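Teichoic acid biosynthesis protein F (PDB 3L7I) belongs to the teichoic acid biosynthesis proteins and has a C-terminal region of two Rossmann-like halves, consistent with a GT-B fold. Local coordinates at residues L482-R487 and E491-A496; T446-L451 and M656-D661. One frame throughout, in Å; residues are numbered along the deposited sequence.

Interaction 1: L482-R487 and E491-A496; sequences LISPNR and EIFRSA
Phe493 reaches from its helix to the strand end beside it, and its ring rests obliquely against Leu482 and the turn that follows. Its chi1 of -70° sets CG anti to the carbonyl carbon, which points the ring at the strand. Leu482 sends CD2 to within 3.9 Å of CD2 of Phe493, the two side chains crossing at about a right angle. Farther along the ring, CE2 of Phe493 lies 3.7 Å from the carbonyl O of Ile483, with CD of Pro485 a little farther off. Strand 481-484 and helix 487-496 are the first two members of a beta-alpha-beta unit completed by strand 504-506, the parallel crossover from which Rossmann-like domains are assembled. At the turn between strand and helix, Asn486 serves as N-cap, its OD1 accepting from N of Ser489, while OG of Ser484 is hydrogen-bonded to OG1 of Thr490. Within the first turn of the helix, N of Glu491 donates to O of Arg487 at 2.8 Å. On the exposed flank the side chains of these two residues meet without pairing their charges: OE1 of Glu491 sits 3.8 Å from the aliphatic CG of Arg487, and the guanidinium and carboxylate planes stand 86° apart. Arg487, bent at chi2 and chi3, instead directs NH1 into a salt bridge with Glu506. The carboxylate of Glu491 is claimed by Arg494, whose NH2 meets OE2 of Glu491 at 3.1 Å, in the guanidinium plane; the same NH2 also pairs with Glu501.

Interaction 2: T446-L451 and M656-D661; sequences TPLKRL and MNYMED
Leu448 meets Met656 and Tyr658 with a single methyl group, and its side chain illustrates how one branched residue can bridge two loops some 200 residues apart in the sequence. The journey begins well back from the partner: CB of Leu448 is still 5.4 Å from CG of Met656. A chi1 of 163° sets CG anti to the backbone N and turns the branch toward the other loop, bringing CG of Leu448 to 5.0 Å from CG of Met656. Contact comes with CD1. This methyl lies 3.7 Å from CG of Met656 and 4.1 Å from its SD, so it bears on the middle of the methionine chain, not on its terminal methyl. The same CD1 also approaches the edge of the Tyr658 ring, near the ring plane, at 4.5 Å from CD1 of Tyr658; seen from the methyl, methionine and tyrosine lie in directions roughly at right angles. CD2 of Leu448, the other branch, stays farther from both. In Met656, chi1 of 58° places CG, the atom the leucine methyl touches, between the backbone N and the carbonyl carbon. Between the two partners the backbone turns sharply, through an inverse gamma turn centred on Asn657 that runs into a type I turn from Asn657 to Glu660. The phenol OH of Tyr658 is hydrogen-bonded to the carbonyl O of Asp622. A bound sulfate ion, probably carried over from crystallisation, lies about 5 Å from the leucine side chain. The loops come from two different parallel sheets, consistent with an interface between the Rossmann-like halves of a GT-B fold. Helix 626-630 packs alongside, with Phe628 touching both Leu448 and Met656, while Tyr658 rests on Ile666 of strand 666-667.

How the interactions relate
The two contacts lie to one side of the middle of the chain, their centres about 14 Å apart, and they touch. Both segments of interaction 1 fall between those of interaction 2 in the sequence: 446-451 comes first, then 482-487 and 491-496, and finally 656-661. Interaction 1 is local to the seven-stranded parallel sheet, whereas interaction 2 joins a loop following strand 438-441 of that sheet to one preceding strand 666-667 of the six-stranded sheet. Where they meet, ND2 of Asn486 probably donates to OG1 of Thr446 at 3.1 Å, and Phe493 packs on Pro447. The beta-alpha-beta unit therefore packs against a loop that in turn reaches across to the other half, consistent with a GT-B interface.

Interaction 1: L482-R487 and E491-A496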
loop_
_atom_site.group_PDB
_atom_site.type_symbol
_atom_site.label_atom_id
_atom_site.label_comp_id
_atom_site.label_asym_id
_atom_site.label_seq_id
_atom_site.Cartn_x
_atom_site.Cartn_y
_atom_site.Cartn_z
ATOM N N LEU A 482 2.686 32.256 -29.850
ATOM C CA LEU A 482 3.229 31.515 -30.974
ATOM C C LEU A 482 3.730 32.492 -32.037
ATOM O O LEU A 482 3.000 33.395 -32.474
ATOM C CB LEU A 482 2.166 30.616 -31.580
ATOM C CG LEU A 482 2.622 29.915 -32.846
ATOM C CD1 LEU A 482 3.932 29.234 -32.582
ATOM C CD2 LEU A 482 1.596 28.925 -33.267
ATOM N N ILE A 483 4.976 32.316 -32.465
ATOM C CA ILE A 483 5.567 33.237 -33.430
ATOM C C ILE A 483 5.158 32.880 -34.849
ATOM O O ILE A 483 5.059 31.694 -35.197
ATOM C CB ILE A 483 7.079 33.254 -33.309
ATOM C CG1 ILE A 483 7.484 33.889 -31.978
ATOM C CG2 ILE A 483 7.699 34.021 -34.454
ATOM C CD1 ILE A 483 8.932 34.310 -31.919
ATOM N N SER A 484 4.910 33.893 -35.674
ATOM C CA SER A 484 4.624 33.640 -37.083
ATOM C C SER A 484 5.510 34.460 -38.017
ATOM O O SER A 484 5.738 35.658 -37.778
ATOM C CB SER A 484 3.153 33.906 -37.403
ATOM O OG SER A 484 2.831 33.478 -38.715
ATOM N N PRO A 485 6.012 33.814 -39.083
ATOM C CA PRO A 485 6.882 34.398 -40.112
ATOM C C PRO A 485 6.112 35.152 -41.208
ATOM O O PRO A 485 6.682 36.054 -41.834
ATOM C CB PRO A 485 7.578 33.176 -40.729
ATOM C CG PRO A 485 7.239 32.033 -39.874
ATOM C CD PRO A 485 5.938 32.357 -39.210
ATOM N N ASN A 486 4.850 34.788 -41.436
ATOM C CA ASN A 486 4.054 35.349 -42.534
ATOM C C ASN A 486 2.566 35.010 -42.415
ATOM O O ASN A 486 2.188 34.133 -41.648
ATOM C CB ASN A 486 4.599 34.871 -43.888
ATOM C CG ASN A 486 5.197 33.477 -43.813
ATOM O OD1 ASN A 486 4.482 32.475 -43.726
ATOM N ND2 ASN A 486 6.520 33.407 -43.831
ATOM N N ARG A 487 1.721 35.695 -43.181
ATOM C CA ARG A 487 0.285 35.461 -43.096
ATOM C C ARG A 487 -0.070 34.033 -43.457
ATOM O O ARG A 487 -0.955 33.436 -42.858
ATOM C CB ARG A 487 -0.485 36.431 -43.981
ATOM C CG ARG A 487 -1.970 36.393 -43.710
ATOM C CD ARG A 487 -2.273 36.760 -42.257
ATOM N NE ARG A 487 -2.964 38.048 -42.150
ATOM C CZ ARG A 487 -2.431 39.176 -41.678
ATOM N NH1 ARG A 487 -1.172 39.203 -41.241
ATOM N NH2 ARG A 487 -3.170 40.288 -41.636
ATOM N N GLU A 491 -2.146 31.561 -41.181
ATOM C CA GLU A 491 -3.405 30.956 -41.603
ATOM C C GLU A 491 -3.347 29.444 -41.406
ATOM O O GLU A 491 -4.325 28.824 -40.981
ATOM C CB GLU A 491 -3.710 31.315 -43.057
ATOM C CG GLU A 491 -5.123 31.842 -43.269
ATOM C CD GLU A 491 -5.300 33.305 -42.829
ATOM O OE1 GLU A 491 -5.111 34.214 -43.676
ATOM O OE2 GLU A 491 -5.649 33.548 -41.645
ATOM N N ILE A 492 -2.183 28.872 -41.711
ATOM C CA ILE A 492 -1.892 27.464 -41.503
ATOM C C ILE A 492 -1.866 27.137 -40.018
ATOM O O ILE A 492 -2.333 26.082 -39.612
ATOM C CB ILE A 492 -0.528 27.086 -42.102
ATOM C CG1 ILE A 492 -0.584 27.106 -43.623
ATOM C CG2 ILE A 492 -0.077 25.710 -41.640
ATOM C CD1 ILE A 492 0.780 27.038 -44.265
ATOM N N PHE A 493 -1.318 28.025 -39.196
ATOM C CA PHE A 493 -1.196 27.708 -37.777
ATOM C C PHE A 493 -2.549 27.696 -37.108
ATOM O O PHE A 493 -2.807 26.853 -36.257
ATOM C CB PHE A 493 -0.260 28.666 -37.039
ATOM C CG PHE A 493 1.175 28.491 -37.399
ATOM C CD1 PHE A 493 1.607 27.328 -37.989
ATOM C CD2 PHE A 493 2.096 29.489 -37.141
ATOM C CE1 PHE A 493 2.916 27.174 -38.333
ATOM C CE2 PHE A 493 3.410 29.339 -37.487
ATOM C CZ PHE A 493 3.820 28.182 -38.089
ATOM N N ARG A 494 -3.398 28.639 -37.492
ATOM C CA ARG A 494 -4.736 28.744 -36.948
ATOM C C ARG A 494 -5.516 27.432 -37.124
ATOM O O ARG A 494 -6.397 27.112 -36.337
ATOM C CB ARG A 494 -5.453 29.933 -37.586
ATOM C CG ARG A 494 -6.956 29.873 -37.489
ATOM C CD ARG A 494 -7.536 31.230 -37.169
ATOM N NE ARG A 494 -7.117 32.248 -38.127
ATOM C CZ ARG A 494 -7.539 33.509 -38.093
ATOM N NH1 ARG A 494 -8.384 33.895 -37.142
ATOM N NH2 ARG A 494 -7.118 34.381 -39.000
ATOM N N SER A 495 -5.163 26.662 -38.144
ATOM C CA SER A 495 -5.778 25.366 -38.405
ATOM C C SER A 495 -4.961 24.171 -37.877
ATOM O O SER A 495 -5.493 23.287 -37.203
ATOM C CB SER A 495 -5.990 25.206 -39.923
ATOM O OG SER A 495 -6.094 23.839 -40.321
ATOM N N ALA A 496 -3.670 24.153 -38.205
ATOM C CA ALA A 496 -2.797 23.002 -37.967
ATOM C C ALA A 496 -2.434 22.811 -36.500
ATOM O O ALA A 496 -2.087 21.701 -36.073
ATOM C CB ALA A 496 -1.528 23.113 -38.809
#

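Interaction 2: T446-L451 and M656-D661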
loop_
_atom_site.group_PDB
_atom_site.type_symbol
_atom_site.label_atom_id
_atom_site.label_comp_id
_atom_site.label_asym_id
_atom_site.label_seq_id
_atom_site.Cartn_x
_atom_site.Cartn_y
_atom_site.Cartn_z
ATOM N N THR A 446 8.575 28.230 -41.554
ATOM C CA THR A 446 7.411 28.272 -42.413
ATOM C C THR A 446 7.151 26.880 -42.953
ATOM O O THR A 446 8.049 26.272 -43.536
ATOM C CB THR A 446 7.616 29.219 -43.621
ATOM O OG1 THR A 446 7.691 30.584 -43.179
ATOM C CG2 THR A 446 6.462 29.075 -44.587
ATOM N N PRO A 447 5.922 26.363 -42.767
ATOM C CA PRO A 447 5.684 24.971 -43.159
ATOM C C PRO A 447 5.565 24.851 -44.665
ATOM O O PRO A 447 5.005 25.728 -45.315
ATOM C CB PRO A 447 4.344 24.637 -42.499
ATOM C CG PRO A 447 4.091 25.729 -41.539
ATOM C CD PRO A 447 4.743 26.948 -42.113
ATOM N N LEU A 448 6.131 23.778 -45.205
ATOM C CA LEU A 448 5.897 23.386 -46.582
ATOM C C LEU A 448 5.111 22.082 -46.536
ATOM O O LEU A 448 4.176 21.885 -47.309
ATOM C CB LEU A 448 7.216 23.182 -47.310
ATOM C CG LEU A 448 7.135 22.397 -48.611
ATOM C CD1 LEU A 448 6.808 23.341 -49.738
ATOM C CD2 LEU A 448 8.434 21.656 -48.879
ATOM N N LYS A 449 5.477 21.206 -45.612
ATOM C CA LYS A 449 4.771 19.946 -45.445
ATOM C C LYS A 449 3.627 20.070 -44.416
ATOM O O LYS A 449 3.751 20.770 -43.409
ATOM C CB LYS A 449 5.755 18.833 -45.022
ATOM C CG LYS A 449 6.822 18.459 -46.075
ATOM C CD LYS A 449 8.101 17.875 -45.432
ATOM C CE LYS A 449 9.125 17.339 -46.465
ATOM N NZ LYS A 449 8.920 15.865 -46.809
ATOM N N ARG A 450 2.520 19.381 -44.668
ATOM C CA ARG A 450 1.396 19.377 -43.736
ATOM C C ARG A 450 1.775 18.753 -42.396
ATOM O O ARG A 450 2.429 17.712 -42.358
ATOM C CB ARG A 450 0.203 18.620 -44.329
ATOM C CG ARG A 450 -0.294 19.160 -45.650
ATOM C CD ARG A 450 -1.509 18.377 -46.143
ATOM N NE ARG A 450 -2.755 18.831 -45.519
ATOM C CZ ARG A 450 -3.529 19.804 -46.002
ATOM N NH1 ARG A 450 -3.192 20.440 -47.132
ATOM N NH2 ARG A 450 -4.642 20.140 -45.354
ATOM N N LEU A 451 1.344 19.380 -41.303
ATOM C CA LEU A 451 1.656 18.891 -39.948
ATOM C C LEU A 451 0.498 18.987 -38.960
ATOM O O LEU A 451 -0.422 19.787 -39.141
ATOM C CB LEU A 451 2.862 19.635 -39.344
ATOM C CG LEU A 451 3.019 21.150 -39.515
ATOM C CD1 LEU A 451 1.716 21.840 -39.856
ATOM C CD2 LEU A 451 3.622 21.729 -38.270
ATOM N N MET A 656 1.746 24.881 -50.346
ATOM C CA MET A 656 1.920 25.748 -51.490
ATOM C C MET A 656 1.938 24.985 -52.806
ATOM O O MET A 656 2.057 23.754 -52.841
ATOM C CB MET A 656 3.181 26.573 -51.342
ATOM C CG MET A 656 4.415 25.748 -51.183
ATOM S SD MET A 656 5.762 26.544 -52.072
ATOM C CE MET A 656 5.509 28.247 -51.591
ATOM N N ASN A 657 1.793 25.726 -53.897
ATOM C CA ASN A 657 1.838 25.104 -55.200
ATOM C C ASN A 657 3.271 25.017 -55.715
ATOM O O ASN A 657 3.750 25.894 -56.433
ATOM C CB ASN A 657 0.918 25.807 -56.184
ATOM C CG ASN A 657 0.618 24.946 -57.383
ATOM O OD1 ASN A 657 1.441 24.111 -57.774
ATOM N ND2 ASN A 657 -0.562 25.126 -57.972
ATOM N N TYR A 658 3.936 23.938 -55.314
ATOM C CA TYR A 658 5.349 23.682 -55.598
ATOM C C TYR A 658 5.731 23.774 -57.072
ATOM O O TYR A 658 6.798 24.294 -57.422
ATOM C CB TYR A 658 5.694 22.282 -55.116
ATOM C CG TYR A 658 7.164 21.944 -55.083
ATOM C CD1 TYR A 658 7.903 22.129 -53.929
ATOM C CD2 TYR A 658 7.795 21.400 -56.187
ATOM C CE1 TYR A 658 9.237 21.803 -53.874
ATOM C CE2 TYR A 658 9.140 21.072 -56.153
ATOM C CZ TYR A 658 9.860 21.272 -54.983
ATOM O OH TYR A 658 11.203 20.945 -54.922
ATOM N N MET A 659 4.867 23.238 -57.930
ATOM C CA MET A 659 5.146 23.198 -59.343
ATOM C C MET A 659 5.315 24.591 -59.912
ATOM O O MET A 659 5.973 24.776 -60.932
ATOM C CB MET A 659 4.039 22.455 -60.073
ATOM C CG MET A 659 4.533 21.226 -60.790
ATOM S SD MET A 659 5.768 20.367 -59.817
ATOM C CE MET A 659 4.936 18.805 -59.519
ATOM N N GLU A 660 4.740 25.580 -59.247
ATOM C CA GLU A 660 4.717 26.913 -59.817
ATOM C C GLU A 660 5.563 27.907 -59.038
ATOM O O GLU A 660 6.763 28.057 -59.277
ATOM C CB GLU A 660 3.274 27.403 -59.901
ATOM C CG GLU A 660 2.929 28.059 -61.220
ATOM C CD GLU A 660 1.599 27.584 -61.763
ATOM O OE1 GLU A 660 0.762 27.120 -60.957
ATOM O OE2 GLU A 660 1.398 27.667 -62.995
ATOM N N ASP A 661 4.916 28.561 -58.085
ATOM C CA ASP A 661 5.464 29.729 -57.415
ATOM C C ASP A 661 6.561 29.476 -56.374
ATOM O O ASP A 661 6.375 29.754 -55.194
ATOM C CB ASP A 661 4.319 30.537 -56.786
ATOM C CG ASP A 661 3.448 29.700 -55.867
ATOM O OD1 ASP A 661 4.014 28.901 -55.092
ATOM O OD2 ASP A 661 2.206 29.840 -55.919
#